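Local coordinates for flagellar motor switch protein FliG (Thermotoga maritima, PDB 3AJC) that probably forms part of the switch complex at the base of the flagellar basal body, contacting chemotaxis proteins and the motor components that determine the direction of rotation, at residues H24-A29 and L56-L61; F130-I135 and Q202-I207; A156-G161 and E198-K203. All blocks are in the same frame, centred on the assembly; numbering follows the deposited sequence.

Contact 1: residues H24-A29 and L56-L61; sequences HPQTIA and LKRIAL
Arg58 reaches from helix 49-60 across the start of helix 25-33 and meets Ala29, Gln26, Pro25 and His24 in turn along its length. Its CB lies 3.6 Å from Ala29 CB, and CG passes the carboxamide oxygen of Gln26. The chain then runs straight: Arg58 CD settles 3.3 Å from Gln26 N, while Arg58 NE comes beside Pro25 CB at 3.6 Å. At the tip, Arg58 NH1 donates to Gln26 OE1 (3.0 Å, 147° at the hydrogen), meeting a lone pair of OE1 in the carbonyl plane although the amide and guanidinium planes stand 77° apart. His24 NE2 sits over one guanidinium face, 3.7 Å from Arg58 NH2. His24, Pro25, Gln26 and Arg58 belong to the EHPQR motif, important for binding FliM, and the contact gathers Arg58 from the second helix onto the helix start that carries the others, within the FliG middle domain. Cut back to an alanine, this position would probably leave Gln26 OE1 without this donor and His24 NE2 without the guanidinium face it rests on. Deeper in, Ala29 CA and CB both rest 3.6 Å from Ile59 CG1, where the two helix segments cross at -58°; Ile59 continues onto Thr94 and Ile98 of helix 92-100.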
# COMPACT_ATOMS: atom_id res chain seq x y z
N HIS A 24 10.52 0.68 23.40
CA HIS A 24 9.16 0.17 23.54
C HIS A 24 8.57 -0.01 22.14
O HIS A 24 8.78 0.82 21.26
CB HIS A 24 8.31 1.15 24.35
CG HIS A 24 6.92 0.67 24.61
ND1 HIS A 24 6.63 -0.28 25.57
CD2 HIS A 24 5.76 0.96 23.99
CE1 HIS A 24 5.34 -0.55 25.52
NE2 HIS A 24 4.78 0.18 24.58
N PRO A 25 7.84 -1.11 21.90
CA PRO A 25 7.24 -1.33 20.58
C PRO A 25 6.62 -0.06 19.97
O PRO A 25 6.85 0.27 18.80
CB PRO A 25 6.21 -2.41 20.85
CG PRO A 25 6.90 -3.25 21.88
CD PRO A 25 7.49 -2.21 22.82
N GLN A 26 5.82 0.64 20.78
CA GLN A 26 5.15 1.87 20.36
C GLN A 26 6.15 2.89 19.83
O GLN A 26 5.92 3.53 18.80
CB GLN A 26 4.37 2.47 21.53
CG GLN A 26 3.64 3.77 21.23
CD GLN A 26 2.72 3.67 20.02
OE1 GLN A 26 1.97 2.71 19.86
NE2 GLN A 26 2.77 4.68 19.16
N THR A 27 7.25 3.03 20.54
CA THR A 27 8.30 3.96 20.13
C THR A 27 8.89 3.49 18.80
O THR A 27 9.32 4.29 17.97
CB THR A 27 9.39 4.02 21.20
OG1 THR A 27 8.80 4.39 22.46
CG2 THR A 27 10.46 5.04 20.83
N ILE A 28 8.92 2.17 18.61
CA ILE A 28 9.45 1.59 17.38
C ILE A 28 8.49 1.93 16.24
O ILE A 28 8.92 2.36 15.16
CB ILE A 28 9.59 0.05 17.50
CG1 ILE A 28 10.63 -0.29 18.57
CG2 ILE A 28 9.98 -0.55 16.15
CD1 ILE A 28 10.83 -1.79 18.79
N ALA A 29 7.20 1.74 16.49
CA ALA A 29 6.15 2.03 15.51
C ALA A 29 6.26 3.48 15.02
O ALA A 29 6.12 3.75 13.82
CB ALA A 29 4.80 1.80 16.14
N LEU A 56 4.15 -3.96 14.03
CA LEU A 56 3.40 -3.74 12.79
C LEU A 56 1.97 -3.30 13.13
O LEU A 56 1.41 -2.41 12.48
CB LEU A 56 3.40 -5.02 11.94
CG LEU A 56 2.88 -4.90 10.50
CD1 LEU A 56 1.36 -4.79 10.46
CD2 LEU A 56 3.52 -3.69 9.83
N LYS A 57 1.39 -3.92 14.16
CA LYS A 57 0.03 -3.58 14.58
C LYS A 57 -0.03 -2.13 15.09
O LYS A 57 -0.97 -1.39 14.76
CB LYS A 57 -0.44 -4.54 15.67
CG LYS A 57 -1.91 -4.38 16.04
CD LYS A 57 -2.33 -5.37 17.12
CE LYS A 57 -1.72 -5.01 18.47
NZ LYS A 57 -2.13 -5.97 19.54
N ARG A 58 0.95 -1.72 15.89
CA ARG A 58 1.00 -0.36 16.42
C ARG A 58 1.16 0.66 15.30
O ARG A 58 0.70 1.80 15.42
CB ARG A 58 2.14 -0.22 17.42
CG ARG A 58 1.83 -0.79 18.78
CD ARG A 58 3.06 -0.83 19.67
NE ARG A 58 2.76 -1.42 20.97
CZ ARG A 58 2.06 -0.81 21.92
NH1 ARG A 58 1.57 0.40 21.72
NH2 ARG A 58 1.82 -1.44 23.07
N ILE A 59 1.83 0.26 14.23
CA ILE A 59 2.02 1.17 13.10
C ILE A 59 0.67 1.33 12.42
O ILE A 59 0.29 2.43 11.99
CB ILE A 59 3.05 0.61 12.09
CG1 ILE A 59 4.46 0.64 12.70
CG2 ILE A 59 3.00 1.42 10.79
CD1 ILE A 59 5.55 0.06 11.82
N ALA A 60 -0.06 0.22 12.33
CA ALA A 60 -1.37 0.19 11.70
C ALA A 60 -2.38 1.02 12.49
O ALA A 60 -3.24 1.67 11.91
CB ALA A 60 -1.85 -1.24 11.57
N LEU A 61 -2.27 0.99 13.82
CA LEU A 61 -3.19 1.71 14.69
C LEU A 61 -2.50 2.86 15.42
O LEU A 61 -2.89 3.23 16.52
CB LEU A 61 -3.78 0.74 15.72
CG LEU A 61 -4.45 -0.53 15.19
CD1 LEU A 61 -4.62 -1.49 16.35
CD2 LEU A 61 -5.80 -0.21 14.55

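Contact 2: residues F130-I135 and Q202-I207; sequences FVFEDI and QKIINI
With CG1 opposite the carbonyl carbon (chi1 -72°) and the chain extended beyond it, Ile205 carries its CD1 methyl out from helix 194-213 to the backbone of Phe130-Phe132. Phe132 answers with CG opposite its own backbone N (chi1 -162°), which swings the ring to the neighbouring Ile204. The two isoleucines thus do different work. Ile205 CD1 lies 3.6 Å from Phe132 N and 3.9 Å from Phe130 O, so a methyl group packs on main chain; Ile205 CG2 is more loosely placed, 4.4 Å from Phe130 CD2. Ile204 meets the Phe132 ring at its edge, near the ring plane, Ile204 CD1 standing 3.8 Å from Phe132 CE1. Ile135 CD1 adds a looser contact, 4.3 Å from Ile204 CG2. Within the loop itself, Asp134 CB lies over one face of the Phe130 ring, 3.4 Å above its plane and offset toward the rim, so that the segment folds back on its own first residue. Phe132 also touches Ala158 and Leu166, so its ring is wedged among three helices. The contact is plain apolar packing, away from the FliM-binding motif, and joins the short 3-10 turn between helices 119-128 and 140-147 to the long last helix of the all-helical FliG C-terminal region.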
# COMPACT_ATOMS: atom_id res chain seq x y z
N PHE A 130 -2.96 -4.30 -1.97
CA PHE A 130 -3.16 -4.46 -3.41
C PHE A 130 -2.29 -3.50 -4.21
O PHE A 130 -2.34 -2.29 -4.00
CB PHE A 130 -4.64 -4.21 -3.74
CG PHE A 130 -5.07 -4.74 -5.08
CD1 PHE A 130 -5.52 -6.05 -5.21
CD2 PHE A 130 -4.98 -3.95 -6.22
CE1 PHE A 130 -5.87 -6.56 -6.46
CE2 PHE A 130 -5.32 -4.45 -7.47
CZ PHE A 130 -5.78 -5.76 -7.59
N VAL A 131 -1.47 -4.03 -5.12
CA VAL A 131 -0.65 -3.18 -5.97
C VAL A 131 -1.16 -3.33 -7.40
O VAL A 131 -1.94 -4.24 -7.69
CB VAL A 131 0.86 -3.55 -5.93
CG1 VAL A 131 1.42 -3.27 -4.54
CG2 VAL A 131 1.07 -5.00 -6.35
N PHE A 132 -0.73 -2.45 -8.29
CA PHE A 132 -1.21 -2.50 -9.66
C PHE A 132 -1.06 -3.86 -10.34
O PHE A 132 -1.98 -4.29 -11.02
CB PHE A 132 -0.54 -1.42 -10.51
CG PHE A 132 -1.27 -1.13 -11.78
CD1 PHE A 132 -2.56 -0.58 -11.76
CD2 PHE A 132 -0.69 -1.40 -13.02
CE1 PHE A 132 -3.25 -0.31 -12.95
CE2 PHE A 132 -1.36 -1.14 -14.21
CZ PHE A 132 -2.65 -0.60 -14.18
N GLU A 133 0.08 -4.52 -10.16
CA GLU A 133 0.29 -5.83 -10.78
C GLU A 133 -0.66 -6.87 -10.21
O GLU A 133 -0.88 -7.91 -10.83
CB GLU A 133 1.74 -6.31 -10.61
CG GLU A 133 2.79 -5.58 -11.46
CD GLU A 133 2.57 -5.72 -12.97
OE1 GLU A 133 2.23 -6.82 -13.44
OE2 GLU A 133 2.76 -4.72 -13.69
N ASP A 134 -1.22 -6.62 -9.03
CA ASP A 134 -2.16 -7.58 -8.44
C ASP A 134 -3.40 -7.77 -9.33
O ASP A 134 -4.14 -8.74 -9.16
CB ASP A 134 -2.58 -7.14 -7.02
CG ASP A 134 -1.48 -7.39 -5.97
OD1 ASP A 134 -0.83 -8.46 -6.03
OD2 ASP A 134 -1.28 -6.54 -5.09
N ILE A 135 -3.61 -6.86 -10.28
CA ILE A 135 -4.74 -6.96 -11.19
C ILE A 135 -4.66 -8.28 -11.97
O ILE A 135 -5.67 -8.76 -12.48
CB ILE A 135 -4.76 -5.77 -12.18
CG1 ILE A 135 -5.15 -4.49 -11.43
CG2 ILE A 135 -5.76 -6.03 -13.32
CD1 ILE A 135 -5.01 -3.21 -12.23
N GLN A 202 -2.65 4.49 -8.87
CA GLN A 202 -3.26 4.61 -7.55
C GLN A 202 -4.78 4.80 -7.69
O GLN A 202 -5.56 4.25 -6.91
CB GLN A 202 -2.67 5.82 -6.82
CG GLN A 202 -3.28 6.02 -5.46
CD GLN A 202 -2.67 5.10 -4.43
OE1 GLN A 202 -2.42 3.92 -4.69
NE2 GLN A 202 -2.42 5.64 -3.23
N LYS A 203 -5.17 5.61 -8.67
CA LYS A 203 -6.58 5.89 -8.95
C LYS A 203 -7.35 4.62 -9.30
O LYS A 203 -8.48 4.42 -8.87
CB LYS A 203 -6.68 6.87 -10.11
CG LYS A 203 -7.34 8.19 -9.78
CD LYS A 203 -6.81 9.28 -10.70
CE LYS A 203 -7.58 10.58 -10.54
NZ LYS A 203 -6.94 11.68 -11.32
N ILE A 204 -6.73 3.77 -10.12
CA ILE A 204 -7.36 2.53 -10.53
C ILE A 204 -7.46 1.60 -9.32
O ILE A 204 -8.46 0.91 -9.14
CB ILE A 204 -6.57 1.85 -11.65
CG1 ILE A 204 -6.56 2.75 -12.89
CG2 ILE A 204 -7.16 0.46 -11.93
CD1 ILE A 204 -5.91 2.11 -14.15
N ILE A 205 -6.41 1.58 -8.51
CA ILE A 205 -6.37 0.75 -7.32
C ILE A 205 -7.49 1.16 -6.37
O ILE A 205 -8.15 0.30 -5.77
CB ILE A 205 -5.02 0.88 -6.59
CG1 ILE A 205 -3.93 0.18 -7.40
CG2 ILE A 205 -5.12 0.28 -5.18
CD1 ILE A 205 -2.54 0.37 -6.87
N ASN A 206 -7.71 2.46 -6.22
CA ASN A 206 -8.77 2.94 -5.35
C ASN A 206 -10.12 2.45 -5.87
O ASN A 206 -11.00 2.07 -5.09
CB ASN A 206 -8.75 4.47 -5.25
CG ASN A 206 -7.51 4.99 -4.55
OD1 ASN A 206 -6.95 4.32 -3.69
ND2 ASN A 206 -7.07 6.18 -4.92
N ILE A 207 -10.29 2.44 -7.19
CA ILE A 207 -11.52 1.96 -7.80
C ILE A 207 -11.73 0.50 -7.39
O ILE A 207 -12.83 0.09 -7.04
CB ILE A 207 -11.46 2.04 -9.36
CG1 ILE A 207 -11.50 3.51 -9.81
CG2 ILE A 207 -12.59 1.24 -9.98
CD1 ILE A 207 -11.40 3.67 -11.31

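Contact 3: residues A156-G161 and E198-K203; sequences ALALKG and EEAQQK
Ala200 and Leu157 meet through their CB atoms at 3.5 Å, a close approach that brings helix 194-213 against helix 152-159 with little side chain between them. Ala158 extends this tight part: its backbone N is 3.7 Å from Ala200 CB, and its own methyl, Ala158 CB, lies 3.7 Å from Gln201 CG. The small alanines allow the backbones to come near, the CA atoms of Ala158 and Gln201 being 4.8 Å apart. This is helix-to-helix packing within the FliG C-terminal region; Leu157 also touches Met189, and Ala200 touches Asp154. Toward the solvent side, at exposed Gly161, the character changes and polar groups take over from the buried methyls. Gln201 has CG opposite its carbonyl carbon (chi1 -67°) and is extended beyond it, which lays the carboxamide along Ala158 toward Gly161. There NE2 donates twice. The bond from Gln201 NE2 to Ala158 O is 2.8 Å long and almost straight (169°), arriving on a lone pair in the carbonyl plane. The one from Gln201 NE2 to Gly161 O, at 3.0 Å and 153°, comes from above that carbonyl's plane and misses its lone pairs. Both acceptors lie in the plane of the Gln201 amide, so the pair of bonds fixes the rotation of the carboxamide and ties helix 194-213 to the main chain of residues 158-161.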
# COMPACT_ATOMS: atom_id res chain seq x y z
N ALA A 156 -4.23 4.89 -19.98
CA ALA A 156 -3.02 4.99 -20.78
C ALA A 156 -1.81 5.25 -19.89
O ALA A 156 -0.76 4.61 -20.05
CB ALA A 156 -3.17 6.09 -21.81
N LEU A 157 -1.94 6.20 -18.97
CA LEU A 157 -0.86 6.52 -18.05
C LEU A 157 -0.47 5.31 -17.21
O LEU A 157 0.70 4.93 -17.14
CB LEU A 157 -1.28 7.66 -17.11
CG LEU A 157 -1.42 9.04 -17.75
CD1 LEU A 157 -2.13 10.03 -16.81
CD2 LEU A 157 -0.04 9.52 -18.11
N ALA A 158 -1.47 4.69 -16.60
CA ALA A 158 -1.25 3.53 -15.75
C ALA A 158 -0.54 2.39 -16.49
O ALA A 158 0.26 1.66 -15.90
CB ALA A 158 -2.58 3.04 -15.20
N LEU A 159 -0.83 2.24 -17.78
CA LEU A 159 -0.24 1.18 -18.59
C LEU A 159 1.22 1.41 -18.93
O LEU A 159 1.97 0.47 -19.17
CB LEU A 159 -1.06 0.98 -19.87
CG LEU A 159 -2.42 0.32 -19.65
CD1 LEU A 159 -3.21 0.25 -20.95
CD2 LEU A 159 -2.19 -1.07 -19.08
N LYS A 160 1.65 2.67 -18.96
CA LYS A 160 3.05 2.94 -19.25
C LYS A 160 3.93 2.39 -18.12
O LYS A 160 5.15 2.36 -18.24
CB LYS A 160 3.29 4.44 -19.40
CG LYS A 160 2.76 5.02 -20.70
CD LYS A 160 3.23 6.45 -20.88
CE LYS A 160 2.96 6.94 -22.30
NZ LYS A 160 3.66 6.11 -23.32
N GLY A 161 3.30 1.96 -17.04
CA GLY A 161 4.05 1.42 -15.92
C GLY A 161 3.63 -0.00 -15.57
O GLY A 161 3.77 -0.44 -14.43
N GLU A 198 2.14 6.98 -11.68
CA GLU A 198 1.89 6.55 -10.31
C GLU A 198 0.50 6.87 -9.77
O GLU A 198 -0.15 5.99 -9.19
CB GLU A 198 2.96 7.15 -9.38
CG GLU A 198 4.22 6.32 -9.30
CD GLU A 198 3.99 4.99 -8.60
OE1 GLU A 198 4.91 4.14 -8.60
OE2 GLU A 198 2.88 4.80 -8.03
N GLU A 199 0.04 8.11 -9.92
CA GLU A 199 -1.29 8.42 -9.40
C GLU A 199 -2.38 7.79 -10.25
O GLU A 199 -3.46 7.47 -9.74
CB GLU A 199 -1.52 9.94 -9.29
CG GLU A 199 -0.53 10.80 -10.02
CD GLU A 199 -0.84 12.27 -9.85
OE1 GLU A 199 0.00 13.01 -9.29
OE2 GLU A 199 -1.94 12.69 -10.27
N ALA A 200 -2.10 7.61 -11.53
CA ALA A 200 -3.07 6.97 -12.42
C ALA A 200 -3.30 5.56 -11.89
O ALA A 200 -4.45 5.13 -11.71
CB ALA A 200 -2.53 6.93 -13.87
N GLN A 201 -2.22 4.84 -11.59
CA GLN A 201 -2.32 3.48 -11.06
C GLN A 201 -3.01 3.51 -9.69
O GLN A 201 -3.87 2.68 -9.39
CB GLN A 201 -0.93 2.83 -10.96
CG GLN A 201 -0.26 2.57 -12.33
CD GLN A 201 1.03 1.75 -12.26
OE1 GLN A 201 1.65 1.61 -11.20
NE2 GLN A 201 1.45 1.23 -13.41
N GLN A 202 -2.65 4.49 -8.87
CA GLN A 202 -3.26 4.61 -7.55
C GLN A 202 -4.78 4.80 -7.69
O GLN A 202 -5.56 4.25 -6.91
CB GLN A 202 -2.67 5.82 -6.82
CG GLN A 202 -3.28 6.02 -5.46
CD GLN A 202 -2.67 5.10 -4.43
OE1 GLN A 202 -2.42 3.92 -4.69
NE2 GLN A 202 -2.42 5.64 -3.23
N LYS A 203 -5.17 5.61 -8.67
CA LYS A 203 -6.58 5.89 -8.95
C LYS A 203 -7.35 4.62 -9.30
O LYS A 203 -8.48 4.42 -8.87
CB LYS A 203 -6.68 6.87 -10.11
CG LYS A 203 -7.34 8.19 -9.78
CD LYS A 203 -6.81 9.28 -10.70
CE LYS A 203 -7.58 10.58 -10.54
NZ LYS A 203 -6.94 11.68 -11.32

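Contact 1 comes first along the chain and is complete before contact 2 opens; it belongs to the middle domain, whereas contacts 2 and 3 both fall in the C-terminal domain. Its centre is 26 Å from that of contact 2 and 31 Å from that of contact 3, with no touch to either. Segment 130-135 of contact 2 precedes segment 156-161 of contact 3, and both contacts end on helix 194-213, where they share Gln202 and Lys203. Their centres are 9 Å apart, and they meet directly: Phe132 packs on Gln201, and Ile204 on Ala158. The last helix thus gathers two earlier parts of the C-terminal region into one packed unit, well separated from the FliM-binding motif.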